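Local coordinates for thiaminase-I (Naegleria gruberi, PDB 4HCW), which belongs to a family whose members have a two-domain alpha/beta architecture resembling that of periplasmic binding proteins, at residues His98-Ser103 with Gln324-Lys329; Tyr165-Gln170 with Lys257-Thr262; Val65-Ser70 with Phe114-Cys119; Leu89-Gly92 with Asp96-Ser99; Ala310-Ala313 with Phe318-Gln321. One frame throughout, in Å; residues are numbered along the deposited sequence.

Contact 1. Residues His98-Ser103 with Gln324-Lys329; sequences HSFVSS and QQFDAK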
# COMPACT_ATOMS: atom_id res chain seq x y z
N HIS A 98 -3.87 -11.29 8.64
CA HIS A 98 -4.98 -11.72 7.79
C HIS A 98 -4.47 -12.73 6.77
O HIS A 98 -3.27 -12.90 6.59
CB HIS A 98 -5.61 -10.53 7.08
CG HIS A 98 -6.44 -9.66 7.97
ND1 HIS A 98 -5.90 -8.88 8.97
CD2 HIS A 98 -7.78 -9.45 8.02
CE1 HIS A 98 -6.86 -8.23 9.59
NE2 HIS A 98 -8.01 -8.56 9.04
N SER A 99 -5.40 -13.41 6.10
CA SER A 99 -5.04 -14.41 5.10
C SER A 99 -4.29 -13.78 3.93
O SER A 99 -3.29 -14.33 3.46
CB SER A 99 -6.28 -15.14 4.60
OG SER A 99 -7.21 -14.25 4.01
N PHE A 100 -4.76 -12.63 3.47
CA PHE A 100 -4.14 -11.95 2.34
C PHE A 100 -2.82 -11.28 2.70
O PHE A 100 -1.91 -11.20 1.87
CB PHE A 100 -5.11 -10.94 1.71
CG PHE A 100 -5.67 -9.95 2.69
CD1 PHE A 100 -5.02 -8.75 2.93
CD2 PHE A 100 -6.86 -10.21 3.35
CE1 PHE A 100 -5.55 -7.83 3.82
CE2 PHE A 100 -7.39 -9.29 4.24
CZ PHE A 100 -6.73 -8.10 4.48
N VAL A 101 -2.72 -10.81 3.94
CA VAL A 101 -1.49 -10.17 4.42
C VAL A 101 -0.35 -11.18 4.47
O VAL A 101 0.76 -10.90 4.01
CB VAL A 101 -1.68 -9.54 5.81
CG1 VAL A 101 -0.35 -9.09 6.38
CG2 VAL A 101 -2.66 -8.38 5.74
N SER A 102 -0.62 -12.35 5.03
CA SER A 102 0.38 -13.40 5.13
C SER A 102 0.71 -13.99 3.76
O SER A 102 1.84 -14.40 3.51
CB SER A 102 -0.10 -14.51 6.08
OG SER A 102 -1.36 -15.01 5.69
N SER A 103 -0.29 -14.03 2.88
CA SER A 103 -0.10 -14.56 1.54
C SER A 103 0.78 -13.64 0.70
O SER A 103 1.56 -14.11 -0.13
CB SER A 103 -1.45 -14.76 0.84
OG SER A 103 -2.25 -15.71 1.53
N GLN A 324 -13.18 -3.97 10.46
CA GLN A 324 -14.38 -4.73 10.11
C GLN A 324 -14.33 -5.12 8.63
O GLN A 324 -14.77 -6.20 8.25
CB GLN A 324 -15.63 -3.90 10.40
CG GLN A 324 -16.95 -4.58 10.03
CD GLN A 324 -17.39 -4.27 8.62
OE1 GLN A 324 -16.87 -3.36 7.97
NE2 GLN A 324 -18.37 -5.02 8.12
N GLN A 325 -13.78 -4.22 7.82
CA GLN A 325 -13.70 -4.43 6.38
C GLN A 325 -12.75 -5.57 6.03
O GLN A 325 -13.08 -6.44 5.23
CB GLN A 325 -13.24 -3.14 5.69
CG GLN A 325 -13.80 -2.95 4.30
CD GLN A 325 -15.21 -2.38 4.32
OE1 GLN A 325 -15.92 -2.42 3.31
NE2 GLN A 325 -15.62 -1.85 5.46
N PHE A 326 -11.57 -5.56 6.65
CA PHE A 326 -10.55 -6.57 6.38
C PHE A 326 -10.97 -7.95 6.86
O PHE A 326 -10.53 -8.97 6.32
CB PHE A 326 -9.22 -6.17 7.02
CG PHE A 326 -8.53 -5.03 6.33
CD1 PHE A 326 -8.64 -4.86 4.96
CD2 PHE A 326 -7.78 -4.11 7.06
CE1 PHE A 326 -8.01 -3.81 4.33
CE2 PHE A 326 -7.15 -3.06 6.42
CZ PHE A 326 -7.26 -2.91 5.06
N ASP A 327 -11.83 -8.00 7.87
CA ASP A 327 -12.30 -9.26 8.43
C ASP A 327 -13.45 -9.85 7.63
O ASP A 327 -13.53 -11.07 7.44
CB ASP A 327 -12.72 -9.09 9.89
CG ASP A 327 -11.54 -8.85 10.81
OD1 ASP A 327 -10.45 -9.42 10.55
OD2 ASP A 327 -11.69 -8.10 11.80
N ALA A 328 -14.34 -8.99 7.15
CA ALA A 328 -15.51 -9.43 6.39
C ALA A 328 -15.11 -9.95 5.01
O ALA A 328 -15.68 -10.92 4.52
CB ALA A 328 -16.51 -8.29 6.27
N LYS A 329 -14.14 -9.28 4.40
CA LYS A 329 -13.71 -9.64 3.05
C LYS A 329 -12.32 -10.27 3.06
O LYS A 329 -11.55 -10.11 2.12
CB LYS A 329 -13.70 -8.39 2.16
CG LYS A 329 -14.98 -7.57 2.27
CD LYS A 329 -14.91 -6.31 1.42
CE LYS A 329 -16.18 -5.48 1.57
NZ LYS A 329 -16.16 -4.26 0.72

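Contact 2. Residues Tyr165-Gln170 with Lys257-Thr262; sequences YQQLLQ and KPYVYT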
# COMPACT_ATOMS: atom_id res chain seq x y z
N TYR A 165 -5.30 -1.81 -14.75
CA TYR A 165 -5.41 -2.65 -15.93
C TYR A 165 -5.30 -4.13 -15.55
O TYR A 165 -6.10 -4.95 -15.99
CB TYR A 165 -4.33 -2.29 -16.96
CG TYR A 165 -4.35 -3.16 -18.20
CD1 TYR A 165 -5.19 -2.85 -19.27
CD2 TYR A 165 -3.54 -4.28 -18.31
CE1 TYR A 165 -5.22 -3.64 -20.40
CE2 TYR A 165 -3.56 -5.07 -19.44
CZ TYR A 165 -4.40 -4.75 -20.48
OH TYR A 165 -4.41 -5.54 -21.61
N GLN A 166 -4.31 -4.45 -14.73
CA GLN A 166 -4.08 -5.83 -14.31
C GLN A 166 -5.16 -6.33 -13.36
O GLN A 166 -5.48 -7.52 -13.34
CB GLN A 166 -2.70 -5.98 -13.68
CG GLN A 166 -1.55 -5.66 -14.62
CD GLN A 166 -1.45 -6.62 -15.78
OE1 GLN A 166 -1.89 -7.77 -15.69
NE2 GLN A 166 -0.88 -6.16 -16.89
N GLN A 167 -5.73 -5.42 -12.57
CA GLN A 167 -6.80 -5.79 -11.65
C GLN A 167 -8.08 -6.12 -12.40
O GLN A 167 -8.77 -7.08 -12.07
CB GLN A 167 -7.05 -4.66 -10.64
CG GLN A 167 -5.94 -4.45 -9.63
CD GLN A 167 -6.29 -3.41 -8.59
OE1 GLN A 167 -7.45 -3.26 -8.21
NE2 GLN A 167 -5.29 -2.68 -8.12
N LEU A 168 -8.38 -5.32 -13.42
CA LEU A 168 -9.54 -5.56 -14.27
C LEU A 168 -9.35 -6.83 -15.09
O LEU A 168 -10.30 -7.55 -15.37
CB LEU A 168 -9.77 -4.38 -15.21
CG LEU A 168 -10.21 -3.04 -14.61
CD1 LEU A 168 -9.91 -1.90 -15.58
CD2 LEU A 168 -11.69 -3.07 -14.29
N LEU A 169 -8.10 -7.09 -15.47
CA LEU A 169 -7.78 -8.21 -16.35
C LEU A 169 -7.73 -9.55 -15.61
O LEU A 169 -8.66 -10.35 -15.72
CB LEU A 169 -6.44 -7.96 -17.06
CG LEU A 169 -5.96 -9.02 -18.04
CD1 LEU A 169 -6.98 -9.26 -19.14
CD2 LEU A 169 -4.61 -8.62 -18.64
N GLN A 170 -6.66 -9.78 -14.86
CA GLN A 170 -6.44 -11.07 -14.21
C GLN A 170 -7.46 -11.39 -13.12
O GLN A 170 -8.07 -10.49 -12.54
CB GLN A 170 -5.02 -11.16 -13.63
CG GLN A 170 -3.97 -11.64 -14.61
CD GLN A 170 -3.48 -10.56 -15.55
OE1 GLN A 170 -2.92 -10.84 -16.60
NE2 GLN A 170 -3.70 -9.30 -15.16
N LYS A 257 -13.23 -8.12 -7.32
CA LYS A 257 -12.30 -8.35 -6.21
C LYS A 257 -11.56 -7.09 -5.77
O LYS A 257 -11.07 -6.33 -6.61
CB LYS A 257 -11.30 -9.45 -6.57
CG LYS A 257 -11.60 -10.80 -5.94
CD LYS A 257 -12.99 -11.30 -6.29
CE LYS A 257 -13.27 -12.65 -5.65
NZ LYS A 257 -14.64 -13.14 -5.95
N PRO A 258 -11.48 -6.87 -4.45
CA PRO A 258 -10.72 -5.76 -3.87
C PRO A 258 -9.23 -6.06 -3.79
O PRO A 258 -8.84 -7.17 -3.43
CB PRO A 258 -11.31 -5.64 -2.46
CG PRO A 258 -11.75 -7.02 -2.13
CD PRO A 258 -12.23 -7.62 -3.43
N TYR A 259 -8.41 -5.08 -4.14
CA TYR A 259 -6.96 -5.24 -4.11
C TYR A 259 -6.32 -4.35 -3.04
O TYR A 259 -6.72 -3.20 -2.86
CB TYR A 259 -6.35 -4.92 -5.48
CG TYR A 259 -6.39 -6.07 -6.45
CD1 TYR A 259 -7.58 -6.45 -7.07
CD2 TYR A 259 -5.24 -6.78 -6.77
CE1 TYR A 259 -7.62 -7.50 -7.96
CE2 TYR A 259 -5.27 -7.84 -7.66
CZ TYR A 259 -6.46 -8.19 -8.26
OH TYR A 259 -6.50 -9.24 -9.15
N VAL A 260 -5.33 -4.90 -2.34
CA VAL A 260 -4.57 -4.13 -1.36
C VAL A 260 -3.07 -4.24 -1.60
O VAL A 260 -2.61 -5.18 -2.25
CB VAL A 260 -4.87 -4.58 0.09
CG1 VAL A 260 -6.37 -4.54 0.37
CG2 VAL A 260 -4.30 -5.96 0.35
N TYR A 261 -2.32 -3.28 -1.07
CA TYR A 261 -0.87 -3.32 -1.12
C TYR A 261 -0.32 -3.56 0.28
O TYR A 261 -0.88 -3.07 1.26
CB TYR A 261 -0.31 -2.00 -1.67
CG TYR A 261 -0.84 -1.61 -3.03
CD1 TYR A 261 -0.29 -2.14 -4.19
CD2 TYR A 261 -1.87 -0.68 -3.15
CE1 TYR A 261 -0.76 -1.78 -5.43
CE2 TYR A 261 -2.35 -0.31 -4.40
CZ TYR A 261 -1.79 -0.86 -5.53
OH TYR A 261 -2.27 -0.50 -6.77
N THR A 262 0.77 -4.32 0.37
CA THR A 262 1.41 -4.56 1.66
C THR A 262 2.90 -4.30 1.60
O THR A 262 3.61 -4.84 0.74
CB THR A 262 1.18 -6.01 2.16
OG1 THR A 262 1.78 -6.93 1.25
CG2 THR A 262 -0.30 -6.31 2.30

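Contact 3. Residues Val65-Ser70 with Phe114-Cys119; sequences VFSTDS and FPQYLC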
# COMPACT_ATOMS: atom_id res chain seq x y z
N VAL A 65 18.56 -5.05 6.34
CA VAL A 65 17.12 -5.23 6.48
C VAL A 65 16.40 -4.07 5.81
O VAL A 65 16.72 -2.90 6.04
CB VAL A 65 16.70 -5.35 7.96
CG1 VAL A 65 17.60 -4.50 8.84
CG2 VAL A 65 15.23 -4.99 8.15
N PHE A 66 15.43 -4.39 4.96
CA PHE A 66 14.75 -3.38 4.15
C PHE A 66 13.24 -3.58 4.12
O PHE A 66 12.74 -4.69 4.30
CB PHE A 66 15.30 -3.40 2.72
CG PHE A 66 15.27 -4.76 2.08
CD1 PHE A 66 14.15 -5.19 1.40
CD2 PHE A 66 16.37 -5.60 2.17
CE1 PHE A 66 14.12 -6.45 0.82
CE2 PHE A 66 16.34 -6.85 1.59
CZ PHE A 66 15.22 -7.28 0.91
N SER A 67 12.51 -2.49 3.90
CA SER A 67 11.07 -2.55 3.73
C SER A 67 10.72 -2.33 2.26
O SER A 67 11.05 -1.29 1.68
CB SER A 67 10.37 -1.50 4.60
OG SER A 67 8.96 -1.59 4.47
N THR A 68 10.06 -3.31 1.66
CA THR A 68 9.70 -3.23 0.25
C THR A 68 8.23 -3.55 0.01
O THR A 68 7.61 -4.28 0.79
CB THR A 68 10.55 -4.19 -0.60
OG1 THR A 68 10.06 -4.19 -1.95
CG2 THR A 68 10.47 -5.60 -0.05
N ASP A 69 7.68 -3.01 -1.06
CA ASP A 69 6.33 -3.35 -1.48
C ASP A 69 6.33 -4.80 -1.92
O ASP A 69 7.26 -5.26 -2.58
CB ASP A 69 5.88 -2.44 -2.63
CG ASP A 69 4.39 -2.51 -2.90
OD1 ASP A 69 3.78 -3.58 -2.68
OD2 ASP A 69 3.82 -1.48 -3.32
N SER A 70 5.28 -5.53 -1.55
CA SER A 70 5.18 -6.95 -1.89
C SER A 70 4.91 -7.16 -3.37
O SER A 70 4.93 -8.29 -3.86
CB SER A 70 4.10 -7.63 -1.04
OG SER A 70 2.85 -6.98 -1.18
N PHE A 114 8.52 -9.82 7.23
CA PHE A 114 7.53 -9.41 8.21
C PHE A 114 6.68 -8.28 7.65
O PHE A 114 7.21 -7.20 7.36
CB PHE A 114 8.21 -8.94 9.50
CG PHE A 114 9.27 -9.88 10.01
CD1 PHE A 114 10.59 -9.73 9.60
CD2 PHE A 114 8.96 -10.89 10.90
CE1 PHE A 114 11.57 -10.58 10.07
CE2 PHE A 114 9.93 -11.74 11.37
CZ PHE A 114 11.24 -11.59 10.95
N PRO A 115 5.37 -8.51 7.50
CA PRO A 115 4.45 -7.48 7.02
C PRO A 115 4.44 -6.25 7.92
O PRO A 115 4.29 -6.39 9.14
CB PRO A 115 3.09 -8.19 7.08
CG PRO A 115 3.41 -9.63 6.97
CD PRO A 115 4.70 -9.80 7.72
N GLN A 116 4.61 -5.07 7.33
CA GLN A 116 4.68 -3.84 8.10
C GLN A 116 3.47 -2.94 7.88
O GLN A 116 2.75 -2.61 8.83
CB GLN A 116 5.96 -3.07 7.77
CG GLN A 116 6.07 -1.73 8.48
CD GLN A 116 7.39 -1.03 8.23
OE1 GLN A 116 8.14 -1.41 7.33
NE2 GLN A 116 7.69 -0.02 9.03
N TYR A 117 3.25 -2.54 6.63
CA TYR A 117 2.17 -1.62 6.30
C TYR A 117 1.11 -2.27 5.43
O TYR A 117 1.40 -3.18 4.65
CB TYR A 117 2.72 -0.38 5.60
CG TYR A 117 3.67 0.44 6.45
CD1 TYR A 117 3.41 0.67 7.79
CD2 TYR A 117 4.82 0.99 5.90
CE1 TYR A 117 4.27 1.42 8.57
CE2 TYR A 117 5.69 1.74 6.68
CZ TYR A 117 5.41 1.95 8.01
OH TYR A 117 6.27 2.70 8.78
N LEU A 118 -0.13 -1.81 5.57
CA LEU A 118 -1.23 -2.26 4.74
C LEU A 118 -1.80 -1.06 4.00
O LEU A 118 -2.12 -0.05 4.62
CB LEU A 118 -2.31 -2.92 5.60
CG LEU A 118 -2.89 -4.25 5.09
CD1 LEU A 118 -3.99 -4.74 6.01
CD2 LEU A 118 -3.39 -4.12 3.66
N CYS A 119 -1.93 -1.18 2.69
CA CYS A 119 -2.35 -0.04 1.87
C CYS A 119 -3.34 -0.47 0.78
O CYS A 119 -3.30 -1.60 0.31
CB CYS A 119 -1.13 0.62 1.24
SG CYS A 119 -1.37 2.34 0.76

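Contact 4. Residues Leu89-Gly92 with Asp96-Ser99; sequences LVRG and DLHS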
# COMPACT_ATOMS: atom_id res chain seq x y z
N LEU A 89 8.94 -17.65 13.58
CA LEU A 89 9.71 -16.43 13.83
C LEU A 89 8.89 -15.18 13.54
O LEU A 89 8.99 -14.18 14.26
CB LEU A 89 10.99 -16.43 12.98
CG LEU A 89 11.97 -15.28 13.22
CD1 LEU A 89 12.49 -15.31 14.66
CD2 LEU A 89 13.13 -15.35 12.24
N VAL A 90 8.07 -15.24 12.50
CA VAL A 90 7.23 -14.12 12.10
C VAL A 90 6.02 -13.98 13.03
O VAL A 90 5.68 -12.88 13.46
CB VAL A 90 6.75 -14.26 10.65
CG1 VAL A 90 5.83 -13.11 10.27
CG2 VAL A 90 7.94 -14.34 9.70
N ARG A 91 5.39 -15.11 13.33
CA ARG A 91 4.21 -15.12 14.19
C ARG A 91 4.53 -14.66 15.61
O ARG A 91 3.66 -14.13 16.31
CB ARG A 91 3.58 -16.52 14.23
CG ARG A 91 2.92 -16.94 12.92
CD ARG A 91 1.67 -16.13 12.65
NE ARG A 91 1.01 -16.55 11.42
CZ ARG A 91 -0.16 -16.07 11.00
NH1 ARG A 91 -0.69 -16.51 9.86
NH2 ARG A 91 -0.81 -15.17 11.72
N GLY A 92 5.77 -14.86 16.03
CA GLY A 92 6.20 -14.47 17.36
C GLY A 92 6.53 -12.99 17.46
O GLY A 92 6.82 -12.48 18.54
N ASP A 96 -1.00 -12.23 14.88
CA ASP A 96 -1.94 -12.75 13.90
C ASP A 96 -2.11 -11.81 12.70
O ASP A 96 -2.38 -10.62 12.86
CB ASP A 96 -3.30 -13.03 14.54
CG ASP A 96 -3.26 -14.23 15.47
OD1 ASP A 96 -2.41 -15.12 15.26
OD2 ASP A 96 -4.08 -14.27 16.42
N LEU A 97 -1.95 -12.37 11.51
CA LEU A 97 -2.11 -11.62 10.27
C LEU A 97 -3.35 -12.11 9.54
O LEU A 97 -3.83 -13.21 9.80
CB LEU A 97 -0.89 -11.80 9.38
CG LEU A 97 0.49 -11.55 10.00
CD1 LEU A 97 1.59 -12.00 9.06
CD2 LEU A 97 0.65 -10.08 10.35
N HIS A 98 -3.87 -11.29 8.64
CA HIS A 98 -4.98 -11.72 7.79
C HIS A 98 -4.47 -12.73 6.77
O HIS A 98 -3.27 -12.90 6.59
CB HIS A 98 -5.61 -10.53 7.08
CG HIS A 98 -6.44 -9.66 7.97
ND1 HIS A 98 -5.90 -8.88 8.97
CD2 HIS A 98 -7.78 -9.45 8.02
CE1 HIS A 98 -6.86 -8.23 9.59
NE2 HIS A 98 -8.01 -8.56 9.04
N SER A 99 -5.40 -13.41 6.10
CA SER A 99 -5.04 -14.41 5.10
C SER A 99 -4.29 -13.78 3.93
O SER A 99 -3.29 -14.33 3.46
CB SER A 99 -6.28 -15.14 4.60
OG SER A 99 -7.21 -14.25 4.01

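Contact 5. Residues Ala310-Ala313 with Phe318-Gln321; sequences AHLA and FYAQ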
# COMPACT_ATOMS: atom_id res chain seq x y z
N ALA A 310 -5.77 -3.35 15.74
CA ALA A 310 -6.58 -3.32 16.95
C ALA A 310 -6.18 -2.17 17.86
O ALA A 310 -7.04 -1.49 18.42
CB ALA A 310 -6.47 -4.64 17.69
N HIS A 311 -4.87 -1.95 17.98
CA HIS A 311 -4.34 -0.89 18.83
C HIS A 311 -4.83 0.50 18.41
O HIS A 311 -5.09 1.35 19.26
CB HIS A 311 -2.81 -0.92 18.82
CG HIS A 311 -2.17 0.22 19.55
ND1 HIS A 311 -2.06 0.25 20.92
CD2 HIS A 311 -1.63 1.38 19.10
CE1 HIS A 311 -1.46 1.38 21.29
NE2 HIS A 311 -1.19 2.08 20.20
N LEU A 312 -4.95 0.71 17.11
CA LEU A 312 -5.36 2.01 16.59
C LEU A 312 -6.87 2.12 16.45
O LEU A 312 -7.41 3.22 16.30
CB LEU A 312 -4.67 2.29 15.25
CG LEU A 312 -3.14 2.38 15.33
CD1 LEU A 312 -2.53 2.65 13.96
CD2 LEU A 312 -2.73 3.45 16.33
N ALA A 313 -7.55 0.98 16.50
CA ALA A 313 -9.00 0.95 16.38
C ALA A 313 -9.68 1.29 17.71
O ALA A 313 -10.87 1.61 17.75
CB ALA A 313 -9.46 -0.41 15.88
N PHE A 318 -12.20 5.63 12.19
CA PHE A 318 -11.66 5.36 10.86
C PHE A 318 -11.02 3.97 10.81
O PHE A 318 -11.35 3.16 9.94
CB PHE A 318 -10.63 6.43 10.48
CG PHE A 318 -10.05 6.25 9.11
CD1 PHE A 318 -10.67 6.80 8.00
CD2 PHE A 318 -8.86 5.54 8.93
CE1 PHE A 318 -10.12 6.64 6.73
CE2 PHE A 318 -8.32 5.38 7.67
CZ PHE A 318 -8.95 5.93 6.57
N TYR A 319 -10.12 3.71 11.75
CA TYR A 319 -9.45 2.41 11.83
C TYR A 319 -10.42 1.29 12.15
O TYR A 319 -10.18 0.13 11.81
CB TYR A 319 -8.33 2.45 12.87
CG TYR A 319 -7.05 3.09 12.37
CD1 TYR A 319 -6.86 4.46 12.42
CD2 TYR A 319 -6.02 2.31 11.85
CE1 TYR A 319 -5.69 5.04 11.97
CE2 TYR A 319 -4.85 2.88 11.40
CZ TYR A 319 -4.69 4.24 11.46
OH TYR A 319 -3.52 4.81 11.00
N ALA A 320 -11.52 1.64 12.81
CA ALA A 320 -12.52 0.66 13.21
C ALA A 320 -13.23 0.06 12.00
O ALA A 320 -13.43 -1.15 11.92
CB ALA A 320 -13.54 1.29 14.15
N GLN A 321 -13.59 0.91 11.05
CA GLN A 321 -14.28 0.47 9.84
C GLN A 321 -13.41 -0.44 8.99
O GLN A 321 -13.88 -1.42 8.42
CB GLN A 321 -14.74 1.67 9.01
CG GLN A 321 -15.71 2.59 9.72
CD GLN A 321 -16.18 3.73 8.84
OE1 GLN A 321 -15.89 3.77 7.65
NE2 GLN A 321 -16.91 4.68 9.43

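Contact 1. Residues His98-Ser103 with Gln324-Lys329
An aromatic cluster of His98, Phe100 and Phe326 joins the start of helix 99-105 to the end of helix 317-328. The two backbones come nearest at His98 and Phe326, whose CA atoms are 7.7 Å apart. Phe326 presents its ring edge to the face of the imidazole in a T-shaped pair, with centroids 5.9 Å apart and planes at 74°. Its CB lies 3.4 Å from His98 NE2, while its carbonyl O sits at the imidazole edge, 3.3 Å from His98 CD2. Phe100 meets the same phenyl ring obliquely, its CZ reaching Phe326 CD1 at 3.8 Å. The first torsion of Phe100 (chi1 54°) sets its ring beside the histidine, so that His98 CB covers one of its faces near the rim. At the outer border the carboxylate of Asp327 lies nearly parallel to the imidazole, and His98 NE2 gives OD1 a weak, bent hydrogen bond of 3.0 Å. His98 is also the N-cap residue of its helix, and the backbone N-H of the next residue, Ser99, bonds to Glu330 OE2. Phe326 also packs on Leu118 and Phe122 of strand 110-125 and on Ile309 of helix 306-313, between sheet and helix.

Contact 2. Residues Tyr165-Gln170 with Lys257-Thr262
The last turn of helix 158-169 passes segment 257-262, the backbones coming closest at Gln167 and Tyr259, with CA atoms 7.6 Å apart. Both of these side chains point into the gap and run past each other in opposite directions. Gln167 is stretched out beyond CG (chi2 -175°), which lays its aliphatic part and then its amide along one face of the Tyr259 ring. CG stands above the ring centre in a CH-pi contact, 3.5 Å from the centroid. Further out, the amide stacks nearly parallel on the CB side of the tyrosine, its plane 20° from that of the ring, with Gln167 CD 3.4 Å from Tyr259 CG and Gln167 OE1 3.4 Å from Tyr259 CB. At the borders the touches are looser: Gln167 NE2 is 4.0 Å from Tyr261 OH, and Gln170 O is 3.9 Å from Tyr259 OH. Val177 of strand 176-179 also packs on Tyr259, while the main-chain O of Tyr259 accepts from Ser120 OG. The arrangement is an amide-on-aromatic stack, carried by dispersion rather than by polar bonds, that joins the end of helix 158-169 to segment 257-262, part of which belongs to strand 260-267 of this alpha/beta fold.

Contact 3. Residues Val65-Ser70 with Phe114-Cys119
The polar part of this contact is one hydrogen bond, from Ser67 OG to Gln116 OE1 at 3.0 Å. The hydroxyl comes in from well out along the amide carbonyl, with a C=O...OG angle of 153°, and is tilted 27° from the carbonyl plane. Both side chains leave their strands toward each other. Gln116 is extended through CG and CD (chi2 175°), which gives it the length to span the gap. The backbones, by contrast, are far apart for strand partners: the CA atoms of Ser67 and Gln116 lie 7.8 Å from each other, because strand 260-267 runs between strand 65-69 and strand 110-125 and pairs antiparallel with both. Van der Waals contact adds little; Ser67 CB lies 3.5 Å from Gln116 OE1, and both side chains rest on Leu265 of the central strand. On the far segment Gln116 and Tyr117 together face Asp263 in a classic beta bulge. There the CG of Gln116 stands over the centre of its neighbour's ring, 3.5 Å above the ring plane, so the glutamine stem rests on the face of the Tyr117 ring. Leu287 of helix 275-288 also packs on Gln116. The chemistry implies a directional tie between strands two apart: the hydroxyl of a buried serine gives its proton to the amide oxygen of a buried glutamine, beside Leu265 of the intervening strand.

Contact 4. Residues Leu89-Gly92 with Asp96-Ser99
Arg91 reaches across to Asp96 and Leu97, and its long side chain carries most of the contact between helix 87-94 and the loop that follows. From CB, which leaves the backbone aslant to the loop rather than at it, the chain bends about its CB-CG bond (chi2 -69°), and none of CB, CG and CD comes within 4.2 Å of residues 96-99. Beyond the bend it straightens (chi3 -179°) and carries the guanidinium to the loop. NE forms a long, weak ion pair with Glu87 of the same helix. CZ lies 4.1 Å from Leu97 N. At the tip, NH2 makes the closest approaches: it is 3.0 Å from Leu97 N, a meeting of two donors and not a hydrogen bond, and 3.4 Å from Asp96 CA, which lies at the edge of the guanidinium and in its plane. The Asp96 carboxylate completes a long salt bridge, OD1 standing 3.9 Å from NH2, and Gly95 O takes a weak hydrogen bond from the same nitrogen. Leu97 lies over one guanidinium face with its CG, while its CB is 4.1 Å from NH2. The pair of charges is at the surface. Nearby, Val90 packs on Val111 and Phe114 of strand 110-125, Leu97 on Pro115 of the same strand, and the loop runs on into helix 99-105.

Contact 5. Residues Ala310-Ala313 with Phe318-Gln321
Tyr319 and Leu312 lie side by side and point the same way, with the flat ring of the tyrosine resting along the leucine. Leu312 CB sits over one face, 3.8 Å from the ring centroid and 17° off the normal, in a CH-pi contact displaced toward the CD2 edge of the ring. One branch of the leucine does the rest: CD1 reaches the far end of the same ring, 3.5 Å from Tyr319 CE2 and 3.8 Å from Tyr319 OH. The two side chains therefore meet along their length, from the root of the ring to its hydroxyl. The second torsion of Tyr319 (chi2 86°) sets the ring plane upright to the CA-CB-CG plane, and one face then meets the leucine. At the base, Tyr319 CB is 3.6 Å from Leu312 O, so the tyrosine also leans on the main chain of the other helix. These residues belong to helix 306-313 and helix 317-328, consecutive helices joined by a short connection, and the contact packs the end of the first against the beginning of the second. Ala313 fills the corner between them: its CA lies 3.9 Å from Tyr319 CB, and its CB is 4.2 Å from Ala320 CA. Small side chains allow the backbones to come this near, the CA atoms of Ala313 and Ala320 being 4.7 Å apart. Beyond the leucine, the hydroxyl of Tyr319 bonds to the main-chain O of Thr301, and the ring touches Leu302 and Pro303 of strand 302-303.

In the fold
From the N terminus, contact 3 opens first, at strand 65-69. Contact 4 opens and closes within its loop, folding helix 87-94 onto the lead-in to helix 99-105. Contact 1 starts there, sharing His98 and Ser99 with contact 4, before contact 3 closes at strand 110-125, so contacts 1 and 3 cross. Contact 2, from helix 158-169 to strand 260-267, and contact 5, between helices 306-313 and 317-328, both fall inside the long loop that contact 1 finally closes at 324-329. Phe326 and Val101 of contact 1 pack on Leu118 of contact 3, tying the helices to the mixed sheet that contacts 2 and 3 share.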